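Local coordinates for vascular protein tyrosine phosphatase 1 (Rattus norvegicus, PDB 3I36), which probably removes phosphate from phosphotyrosine in proteins, as the catalytic domain of a receptor-type, membrane-spanning tyrosine phosphatase, at residues A[104-109]-A[257-262]; A[181-186]-A[204-209]; A[270-275]-A[295-300]. One frame throughout, in Å; residues are numbered along the deposited sequence.

Contact 1: residues A[104-109]-A[257-262]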
loop_
_atom_site.group_PDB
_atom_site.type_symbol
_atom_site.label_atom_id
_atom_site.label_comp_id
_atom_site.label_asym_id
_atom_site.label_seq_id
_atom_site.Cartn_x
_atom_site.Cartn_y
_atom_site.Cartn_z
ATOM N N TYR A 104 -2.010 4.354 8.691
ATOM C CA TYR A 104 -1.508 3.064 9.116
ATOM C C TYR A 104 -2.546 2.044 8.728
ATOM O O TYR A 104 -3.723 2.223 9.000
ATOM C CB TYR A 104 -1.335 3.033 10.619
ATOM C CG TYR A 104 -0.334 4.027 11.105
ATOM C CD1 TYR A 104 1.028 3.789 10.983
ATOM C CD2 TYR A 104 -0.749 5.213 11.692
ATOM C CE1 TYR A 104 1.957 4.723 11.437
ATOM C CE2 TYR A 104 0.156 6.134 12.148
ATOM C CZ TYR A 104 1.507 5.887 12.023
ATOM O OH TYR A 104 2.396 6.831 12.478
ATOM N N MET A 105 -2.105 0.964 8.104
ATOM C CA MET A 105 -3.009 -0.103 7.735
ATOM C C MET A 105 -2.531 -1.340 8.453
ATOM O O MET A 105 -1.338 -1.671 8.416
ATOM C CB MET A 105 -2.980 -0.327 6.223
ATOM C CG MET A 105 -2.956 0.964 5.436
ATOM S SD MET A 105 -4.484 1.906 5.601
ATOM C CE MET A 105 -5.602 0.542 5.263
ATOM N N PRO A 106 -3.454 -2.030 9.119
ATOM C CA PRO A 106 -3.014 -3.260 9.759
ATOM C C PRO A 106 -2.532 -4.261 8.727
ATOM O O PRO A 106 -3.011 -4.352 7.574
ATOM C CB PRO A 106 -4.284 -3.768 10.457
ATOM C CG PRO A 106 -5.120 -2.500 10.641
ATOM C CD PRO A 106 -4.875 -1.745 9.381
ATOM N N GLY A 107 -1.555 -5.034 9.163
ATOM C CA GLY A 107 -1.174 -6.204 8.424
ATOM C C GLY A 107 -1.634 -7.392 9.230
ATOM O O GLY A 107 -2.399 -7.277 10.196
ATOM N N TYR A 108 -1.151 -8.547 8.837
ATOM C CA TYR A 108 -1.484 -9.756 9.558
ATOM C C TYR A 108 -1.027 -9.683 11.018
ATOM O O TYR A 108 -1.732 -10.127 11.916
ATOM C CB TYR A 108 -0.840 -10.942 8.865
ATOM C CG TYR A 108 -1.230 -12.248 9.500
ATOM C CD1 TYR A 108 -2.460 -12.816 9.229
ATOM C CD2 TYR A 108 -0.371 -12.904 10.362
ATOM C CE1 TYR A 108 -2.834 -14.009 9.803
ATOM C CE2 TYR A 108 -0.728 -14.129 10.931
ATOM C CZ TYR A 108 -1.962 -14.661 10.649
ATOM O OH TYR A 108 -2.344 -15.853 11.208
ATOM N N HIS A 109 0.138 -9.089 11.246
ATOM C CA HIS A 109 0.770 -9.111 12.561
ATOM C C HIS A 109 0.462 -7.940 13.478
ATOM O O HIS A 109 0.384 -8.110 14.698
ATOM C CB HIS A 109 2.274 -9.298 12.409
ATOM C CG HIS A 109 2.626 -10.599 11.771
ATOM N ND1 HIS A 109 2.901 -10.717 10.426
ATOM C CD2 HIS A 109 2.685 -11.851 12.280
ATOM C CE1 HIS A 109 3.145 -11.983 10.139
ATOM N NE2 HIS A 109 3.021 -12.692 11.247
ATOM N N ILE A 257 -3.305 -8.799 -0.265
ATOM C CA ILE A 257 -2.679 -10.036 -0.709
ATOM C C ILE A 257 -1.667 -10.488 0.338
ATOM O O ILE A 257 -1.556 -11.668 0.673
ATOM C CB ILE A 257 -1.911 -9.801 -2.009
ATOM C CG1 ILE A 257 -2.881 -9.653 -3.177
ATOM C CG2 ILE A 257 -0.925 -10.934 -2.262
ATOM C CD1 ILE A 257 -2.193 -9.163 -4.447
ATOM N N ASP A 258 -0.923 -9.537 0.867
ATOM C CA ASP A 258 0.101 -9.883 1.849
ATOM C C ASP A 258 -0.560 -10.516 3.062
ATOM O O ASP A 258 -0.109 -11.542 3.593
ATOM C CB ASP A 258 0.888 -8.644 2.263
ATOM C CG ASP A 258 1.945 -8.956 3.307
ATOM O OD1 ASP A 258 2.882 -9.722 3.005
ATOM O OD2 ASP A 258 1.837 -8.429 4.428
ATOM N N ARG A 259 -1.643 -9.894 3.498
ATOM C CA ARG A 259 -2.363 -10.376 4.655
ATOM C C ARG A 259 -2.993 -11.737 4.407
ATOM O O ARG A 259 -2.951 -12.607 5.273
ATOM C CB ARG A 259 -3.408 -9.354 5.065
ATOM C CG ARG A 259 -2.764 -8.076 5.582
ATOM C CD ARG A 259 -3.802 -7.035 5.918
ATOM N NE ARG A 259 -4.733 -7.507 6.936
ATOM C CZ ARG A 259 -5.604 -6.726 7.567
ATOM N NH1 ARG A 259 -5.638 -5.426 7.300
ATOM N NH2 ARG A 259 -6.435 -7.241 8.464
ATOM N N LEU A 260 -3.571 -11.914 3.223
ATOM C CA LEU A 260 -4.189 -13.178 2.860
ATOM C C LEU A 260 -3.173 -14.294 2.854
ATOM O O LEU A 260 -3.464 -15.409 3.272
ATOM C CB LEU A 260 -4.811 -13.071 1.475
ATOM C CG LEU A 260 -6.130 -12.319 1.531
ATOM C CD1 LEU A 260 -6.487 -11.849 0.139
ATOM C CD2 LEU A 260 -7.199 -13.243 2.124
ATOM N N ILE A 261 -1.976 -14.010 2.355
ATOM C CA ILE A 261 -0.965 -15.061 2.299
ATOM C C ILE A 261 -0.605 -15.515 3.701
ATOM O O ILE A 261 -0.520 -16.715 3.973
ATOM C CB ILE A 261 0.288 -14.610 1.535
ATOM C CG1 ILE A 261 -0.058 -14.417 0.044
ATOM C CG2 ILE A 261 1.423 -15.606 1.737
ATOM C CD1 ILE A 261 1.048 -13.710 -0.761
ATOM N N TYR A 262 -0.419 -14.567 4.613
ATOM C CA TYR A 262 -0.134 -14.968 5.988
ATOM C C TYR A 262 -1.261 -15.816 6.553
ATOM O O TYR A 262 -1.024 -16.828 7.203
ATOM C CB TYR A 262 0.037 -13.761 6.875
ATOM C CG TYR A 262 1.409 -13.154 6.824
ATOM C CD1 TYR A 262 2.523 -13.873 7.237
ATOM C CD2 TYR A 262 1.589 -11.846 6.400
ATOM C CE1 TYR A 262 3.782 -13.312 7.209
ATOM C CE2 TYR A 262 2.841 -11.265 6.376
ATOM C CZ TYR A 262 3.938 -12.003 6.781
ATOM O OH TYR A 262 5.181 -11.420 6.768
HETATM O O HOH W 1 0.502 -8.525 6.724
#
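With CG anti to the backbone N (chi1 -176°), the Y108 side chain lays its ring against Y262, whose CB points at it from the helix; chi1 -83° carries the Y262 ring beside the backbone N, where its face meets H109. Y262 CB sits over one face of the Y108 ring, toward its rim, in a CH-pi contact 3.6 Å from the centroid of that ring, and comes within 3.3 Å of Y108 CG. The two tyrosine rings lie nearly parallel but slid apart, so they barely overlap. H109 completes the aromatic cluster edge-on: its CE1 points at the face of Y262, 3.3 Å from Y262 CE1, with the planes 84° apart in a T-shaped pair. The cluster joins the turn after strand 102-105, an outermost strand of the mixed sheet of the tyrosine phosphatase fold, to helix 249-267, which follows the phosphate-binding loop. From one turn earlier on the helix, R259 reaches along the backbone of P106 and G107. Its CD packs 3.7 Å from G107 CA, and the bend at chi3 brings NH1 to 2.9 Å from P106 O; the same NH1 forms a salt bridge with D278. A water joins the backbone of Y108 to the side chain of D258, accepting from Y108 N and donating to D258 OD2, each at 2.7 Å, while Y108 OH is hydrogen-bonded to E267.

Contact 2: residues A[181-186]-A[204-209]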
loop_
_atom_site.group_PDB
_atom_site.type_symbol
_atom_site.label_atom_id
_atom_site.label_comp_id
_atom_site.label_asym_id
_atom_site.label_seq_id
_atom_site.Cartn_x
_atom_site.Cartn_y
_atom_site.Cartn_z
ATOM N N GLU A 181 9.308 -6.486 -14.955
ATOM C CA GLU A 181 8.166 -6.593 -14.045
ATOM C C GLU A 181 8.232 -5.574 -12.921
ATOM O O GLU A 181 7.216 -5.024 -12.508
ATOM C CB GLU A 181 8.104 -8.001 -13.448
ATOM C CG GLU A 181 7.798 -9.088 -14.471
ATOM C CD GLU A 181 8.979 -9.398 -15.383
ATOM O OE1 GLU A 181 10.134 -9.112 -14.986
ATOM O OE2 GLU A 181 8.751 -9.940 -16.489
ATOM N N TRP A 182 9.436 -5.348 -12.414
ATOM C CA TRP A 182 9.634 -4.398 -11.336
ATOM C C TRP A 182 11.083 -3.984 -11.222
ATOM O O TRP A 182 11.998 -4.654 -11.719
ATOM C CB TRP A 182 9.171 -4.972 -9.994
ATOM C CG TRP A 182 9.750 -6.319 -9.665
ATOM C CD1 TRP A 182 11.027 -6.598 -9.252
ATOM C CD2 TRP A 182 9.061 -7.568 -9.708
ATOM N NE1 TRP A 182 11.169 -7.949 -9.037
ATOM C CE2 TRP A 182 9.975 -8.566 -9.305
ATOM C CE3 TRP A 182 7.754 -7.937 -10.039
ATOM C CZ2 TRP A 182 9.620 -9.916 -9.225
ATOM C CZ3 TRP A 182 7.406 -9.279 -9.965
ATOM C CH2 TRP A 182 8.340 -10.251 -9.562
ATOM N N THR A 183 11.275 -2.861 -10.551
ATOM C CA THR A 183 12.592 -2.339 -10.291
ATOM C C THR A 183 12.751 -2.262 -8.796
ATOM O O THR A 183 11.831 -1.876 -8.084
ATOM C CB THR A 183 12.737 -0.947 -10.898
ATOM O OG1 THR A 183 12.683 -1.068 -12.319
ATOM C CG2 THR A 183 14.055 -0.286 -10.462
ATOM N N ILE A 184 13.918 -2.656 -8.322
ATOM C CA ILE A 184 14.192 -2.596 -6.915
ATOM C C ILE A 184 15.332 -1.629 -6.719
ATOM O O ILE A 184 16.371 -1.718 -7.390
ATOM C CB ILE A 184 14.533 -3.986 -6.355
ATOM C CG1 ILE A 184 13.313 -4.906 -6.517
ATOM C CG2 ILE A 184 14.931 -3.882 -4.891
ATOM C CD1 ILE A 184 13.581 -6.354 -6.184
ATOM N N ARG A 185 15.119 -0.671 -5.827
ATOM C CA ARG A 185 16.114 0.357 -5.596
ATOM C C ARG A 185 16.473 0.351 -4.134
ATOM O O ARG A 185 15.605 0.274 -3.268
ATOM C CB ARG A 185 15.572 1.720 -6.011
ATOM C CG ARG A 185 15.031 1.728 -7.438
ATOM C CD ARG A 185 14.742 3.150 -7.913
ATOM N NE ARG A 185 14.251 3.127 -9.279
ATOM C CZ ARG A 185 12.969 3.005 -9.605
ATOM N NH1 ARG A 185 12.044 2.929 -8.654
ATOM N NH2 ARG A 185 12.608 2.977 -10.881
ATOM N N ASP A 186 17.766 0.412 -3.867
ATOM C CA ASP A 186 18.222 0.573 -2.511
ATOM C C ASP A 186 18.718 1.980 -2.328
ATOM O O ASP A 186 19.370 2.548 -3.213
ATOM C CB ASP A 186 19.318 -0.429 -2.181
ATOM C CG ASP A 186 18.764 -1.782 -1.840
ATOM O OD1 ASP A 186 17.702 -1.823 -1.200
ATOM O OD2 ASP A 186 19.383 -2.800 -2.204
ATOM N N HIS A 204 9.604 -1.278 -6.672
ATOM C CA HIS A 204 8.819 -0.563 -7.644
ATOM C C HIS A 204 8.206 -1.540 -8.628
ATOM O O HIS A 204 8.872 -2.020 -9.542
ATOM C CB HIS A 204 9.673 0.462 -8.381
ATOM C CG HIS A 204 8.866 1.422 -9.190
ATOM N ND1 HIS A 204 9.408 2.530 -9.798
ATOM C CD2 HIS A 204 7.539 1.455 -9.455
ATOM C CE1 HIS A 204 8.455 3.191 -10.432
ATOM N NE2 HIS A 204 7.309 2.565 -10.229
ATOM N N PHE A 205 6.936 -1.855 -8.406
ATOM C CA PHE A 205 6.184 -2.693 -9.315
ATOM C C PHE A 205 5.783 -1.807 -10.473
ATOM O O PHE A 205 4.935 -0.929 -10.329
ATOM C CB PHE A 205 4.935 -3.207 -8.630
ATOM C CG PHE A 205 4.276 -4.338 -9.349
ATOM C CD1 PHE A 205 3.140 -4.120 -10.113
ATOM C CD2 PHE A 205 4.801 -5.623 -9.270
ATOM C CE1 PHE A 205 2.523 -5.168 -10.777
ATOM C CE2 PHE A 205 4.191 -6.675 -9.920
ATOM C CZ PHE A 205 3.045 -6.447 -10.681
ATOM N N THR A 206 6.397 -2.027 -11.625
ATOM C CA THR A 206 6.197 -1.119 -12.740
ATOM C C THR A 206 5.228 -1.688 -13.759
ATOM O O THR A 206 4.895 -1.024 -14.742
ATOM C CB THR A 206 7.514 -0.876 -13.467
ATOM O OG1 THR A 206 8.077 -2.142 -13.830
ATOM C CG2 THR A 206 8.485 -0.142 -12.566
ATOM N N SER A 207 4.775 -2.912 -13.526
ATOM C CA SER A 207 4.072 -3.649 -14.563
ATOM C C SER A 207 2.586 -3.850 -14.301
ATOM O O SER A 207 1.948 -4.662 -14.945
ATOM C CB SER A 207 4.756 -4.995 -14.812
ATOM O OG SER A 207 4.820 -5.760 -13.626
ATOM N N TRP A 208 2.017 -3.107 -13.369
ATOM C CA TRP A 208 0.579 -3.144 -13.230
ATOM C C TRP A 208 -0.021 -2.533 -14.498
ATOM O O TRP A 208 0.412 -1.468 -14.932
ATOM C CB TRP A 208 0.153 -2.332 -12.018
ATOM C CG TRP A 208 -1.209 -2.668 -11.555
ATOM C CD1 TRP A 208 -2.378 -2.416 -12.203
ATOM C CD2 TRP A 208 -1.555 -3.326 -10.333
ATOM N NE1 TRP A 208 -3.437 -2.877 -11.456
ATOM C CE2 TRP A 208 -2.958 -3.428 -10.299
ATOM C CE3 TRP A 208 -0.813 -3.829 -9.256
ATOM C CZ2 TRP A 208 -3.636 -4.032 -9.238
ATOM C CZ3 TRP A 208 -1.485 -4.412 -8.204
ATOM C CH2 TRP A 208 -2.882 -4.515 -8.203
ATOM N N PRO A 209 -1.030 -3.193 -15.094
ATOM C CA PRO A 209 -1.534 -2.681 -16.375
ATOM C C PRO A 209 -2.095 -1.272 -16.208
ATOM O O PRO A 209 -2.553 -0.926 -15.132
ATOM C CB PRO A 209 -2.650 -3.665 -16.737
ATOM C CG PRO A 209 -2.355 -4.913 -15.932
ATOM C CD PRO A 209 -1.745 -4.407 -14.657
HETATM O O HOH W 2 10.731 -2.321 -13.838
#
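R185 reaches across to H204 of the neighbouring strand, the two side chains side by side. From CB its chain runs extended through CG and CD to NE, which is salt-bridged to E176 of the next strand; the turn at chi4 (89°) swings the guanidinium toward H204, setting NH1 2.9 Å from H204 ND1 in a nearly straight bond (166°), in the guanidinium plane and close to the ring plane. NH1 also bonds Q202, NH2 adds a weak bond to H204 ND1, and T183 CG2 covers one guanidinium face. The backbones form the antiparallel hairpin of strands 182-191 and 196-205: T183 and H204 are a hydrogen-bonded pair, with T183 N to H204 O and H204 N to T183 O both 2.7 Å, and W182 and F205 the adjoining non-hydrogen-bonded pair. W182 CE3 meets F205 CE2 at 3.8 Å, beside F223 of helix 218-231. At the open end of the hairpin, E181 O accepts from T206 N at 3.2 Å and lies 2.7 Å from S207 OG, while a water links the hydroxyls of T183 and T206. A leucine in place of R185 would probably leave H204 ND1 without its donor and E176 without its cationic mate. Since H204 ND1 accepts from R185 while NE2 is bonded to T144 O, the imidazole is held at both nitrogens, consistent with a neutral ring protonated on NE2.

Contact 3: residues A[270-275]-A[295-300]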
loop_
_atom_site.group_PDB
_atom_site.type_symbol
_atom_site.label_atom_id
_atom_site.label_comp_id
_atom_site.label_asym_id
_atom_site.label_seq_id
_atom_site.Cartn_x
_atom_site.Cartn_y
_atom_site.Cartn_z
ATOM N N VAL A 270 -9.119 -18.034 4.762
ATOM C CA VAL A 270 -9.002 -16.704 4.224
ATOM C C VAL A 270 -10.244 -15.938 4.577
ATOM O O VAL A 270 -11.330 -16.491 4.741
ATOM C CB VAL A 270 -8.752 -16.682 2.695
ATOM C CG1 VAL A 270 -7.627 -17.644 2.317
ATOM C CG2 VAL A 270 -10.000 -17.011 1.940
ATOM N N ASP A 271 -10.063 -14.644 4.705
ATOM C CA ASP A 271 -11.184 -13.770 4.911
ATOM C C ASP A 271 -10.840 -12.490 4.178
ATOM O O ASP A 271 -10.355 -11.521 4.761
ATOM C CB ASP A 271 -11.415 -13.515 6.394
ATOM C CG ASP A 271 -12.721 -12.795 6.649
ATOM O OD1 ASP A 271 -13.395 -12.415 5.661
ATOM O OD2 ASP A 271 -13.070 -12.618 7.826
ATOM N N VAL A 272 -11.090 -12.507 2.878
ATOM C CA VAL A 272 -10.759 -11.371 2.050
ATOM C C VAL A 272 -11.668 -10.238 2.483
ATOM O O VAL A 272 -11.248 -9.097 2.608
ATOM C CB VAL A 272 -11.021 -11.695 0.583
ATOM C CG1 VAL A 272 -10.761 -10.461 -0.296
ATOM C CG2 VAL A 272 -10.153 -12.881 0.150
ATOM N N TYR A 273 -12.932 -10.577 2.696
ATOM C CA TYR A 273 -13.912 -9.590 3.095
ATOM C C TYR A 273 -13.445 -8.897 4.374
ATOM O O TYR A 273 -13.446 -7.678 4.458
ATOM C CB TYR A 273 -15.266 -10.246 3.309
ATOM C CG TYR A 273 -16.340 -9.249 3.663
ATOM C CD1 TYR A 273 -17.120 -8.666 2.675
ATOM C CD2 TYR A 273 -16.562 -8.885 4.978
ATOM C CE1 TYR A 273 -18.096 -7.754 2.989
ATOM C CE2 TYR A 273 -17.540 -7.970 5.308
ATOM C CZ TYR A 273 -18.301 -7.409 4.308
ATOM O OH TYR A 273 -19.275 -6.499 4.626
ATOM N N GLY A 274 -13.040 -9.688 5.359
ATOM C CA GLY A 274 -12.603 -9.165 6.644
ATOM C C GLY A 274 -11.370 -8.298 6.505
ATOM O O GLY A 274 -11.229 -7.271 7.171
ATOM N N ILE A 275 -10.473 -8.702 5.621
ATOM C CA ILE A 275 -9.287 -7.906 5.387
ATOM C C ILE A 275 -9.661 -6.577 4.757
ATOM O O ILE A 275 -9.250 -5.528 5.235
ATOM C CB ILE A 275 -8.290 -8.647 4.493
ATOM C CG1 ILE A 275 -7.674 -9.794 5.294
ATOM C CG2 ILE A 275 -7.185 -7.697 4.016
ATOM C CD1 ILE A 275 -6.989 -10.837 4.421
ATOM N N PHE A 295 -9.669 -9.916 -8.169
ATOM C CA PHE A 295 -8.249 -10.230 -8.317
ATOM C C PHE A 295 -7.677 -10.791 -7.026
ATOM O O PHE A 295 -6.860 -11.716 -7.053
ATOM C CB PHE A 295 -7.482 -8.984 -8.762
ATOM C CG PHE A 295 -6.004 -9.200 -8.957
ATOM C CD1 PHE A 295 -5.517 -9.778 -10.125
ATOM C CD2 PHE A 295 -5.105 -8.796 -7.989
ATOM C CE1 PHE A 295 -4.155 -9.952 -10.310
ATOM C CE2 PHE A 295 -3.753 -8.973 -8.160
ATOM C CZ PHE A 295 -3.269 -9.553 -9.320
ATOM N N LEU A 296 -8.103 -10.246 -5.884
ATOM C CA LEU A 296 -7.622 -10.753 -4.595
ATOM C C LEU A 296 -8.052 -12.173 -4.429
ATOM O O LEU A 296 -7.297 -13.040 -3.992
ATOM C CB LEU A 296 -8.253 -9.988 -3.443
ATOM C CG LEU A 296 -7.623 -8.668 -3.112
ATOM C CD1 LEU A 296 -8.344 -8.099 -1.906
ATOM C CD2 LEU A 296 -6.148 -8.921 -2.833
ATOM N N ASN A 297 -9.307 -12.409 -4.760
ATOM C CA ASN A 297 -9.816 -13.747 -4.642
ATOM C C ASN A 297 -9.083 -14.647 -5.614
ATOM O O ASN A 297 -8.784 -15.791 -5.295
ATOM C CB ASN A 297 -11.314 -13.735 -4.856
ATOM C CG ASN A 297 -12.032 -13.188 -3.658
ATOM O OD1 ASN A 297 -12.280 -11.979 -3.552
ATOM N ND2 ASN A 297 -12.332 -14.068 -2.718
ATOM N N GLN A 298 -8.775 -14.122 -6.796
ATOM C CA GLN A 298 -7.980 -14.895 -7.749
ATOM C C GLN A 298 -6.615 -15.236 -7.150
ATOM O O GLN A 298 -6.102 -16.354 -7.299
ATOM C CB GLN A 298 -7.790 -14.126 -9.055
ATOM C CG GLN A 298 -7.162 -14.985 -10.157
ATOM C CD GLN A 298 -8.071 -16.127 -10.553
ATOM O OE1 GLN A 298 -9.211 -15.898 -10.961
ATOM N NE2 GLN A 298 -7.578 -17.364 -10.434
ATOM N N CYS A 299 -6.022 -14.257 -6.476
ATOM C CA CYS A 299 -4.747 -14.465 -5.806
ATOM C C CYS A 299 -4.840 -15.630 -4.836
ATOM O O CYS A 299 -4.027 -16.547 -4.880
ATOM C CB CYS A 299 -4.306 -13.195 -5.078
ATOM S SG CYS A 299 -3.692 -11.948 -6.188
ATOM N N VAL A 300 -5.848 -15.592 -3.972
ATOM C CA VAL A 300 -6.069 -16.663 -3.021
ATOM C C VAL A 300 -6.210 -17.992 -3.732
ATOM O O VAL A 300 -5.618 -18.988 -3.323
ATOM C CB VAL A 300 -7.325 -16.420 -2.162
ATOM C CG1 VAL A 300 -7.603 -17.626 -1.284
ATOM C CG2 VAL A 300 -7.147 -15.169 -1.318
#
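The start of helix 272-280, with the short strand 269-270 just before it, packs on helix 290-305 in the helical layer of the phosphatase domain. V270 and V300 reach toward each other tip to tip, V270 CG1 standing 3.6 Å from V300 CG1. V272 lies against L296, N297 and V300, one turn of helix 290-305, with its two methyls. The V272 and L296 side chains cross obliquely, V272 CG1, placed anti to the backbone N (chi1 176°), touching L296 CD1 at 3.7 Å. V272 and V300 slide past each other in opposite directions, their CG2 atoms 4.1 Å apart. The join is thus mainly apolar, made by branched side chains that face one another; the side chain of N297 also packs against V272. V270 ends strand 269-270, just before the chain enters helix 272-280. D271 is the N-cap of that helix, its OD1 accepting from G274 N at 2.8 Å and met from above the carboxylate plane, while D271 O receives I275 N as the first turn closes. G274 fits beside this cap, where a side chain would run into the D271 carboxylate. Around the contact, helix 249-267 packs on it through I264 on V270, L260 and Q263 on I275, and I257 on L296; helix 28-53 adds F31 on V270 and F46 on N297, and V270 pairs by its backbone with I26 of strand 26-27.

How the contacts relate
Contacts 1 and 3 meet through helix 249-267, which carries one segment of contact 1 and packs against both segments of contact 3: L260 CD2 lies 3.3 Å from I275 CD1, and I257 CG1 3.4 Å from L296 CD2. One helix thus presents aromatic and charged residues to the turn after strand 102-105 and aliphatic ones to segments 270-275 and 295-300. Contact 2 lies apart, its centre about 20 Å from that of contact 1, though both reach the same mixed sheet and contact 2 is nested within the chain between contact 1's segments. Contacts 2 and 3 are buried, yet the former is knit by backbone and imidazole bonds and the latter by methyl packing; contact 1 is partly exposed and mixes rings, water and arginine.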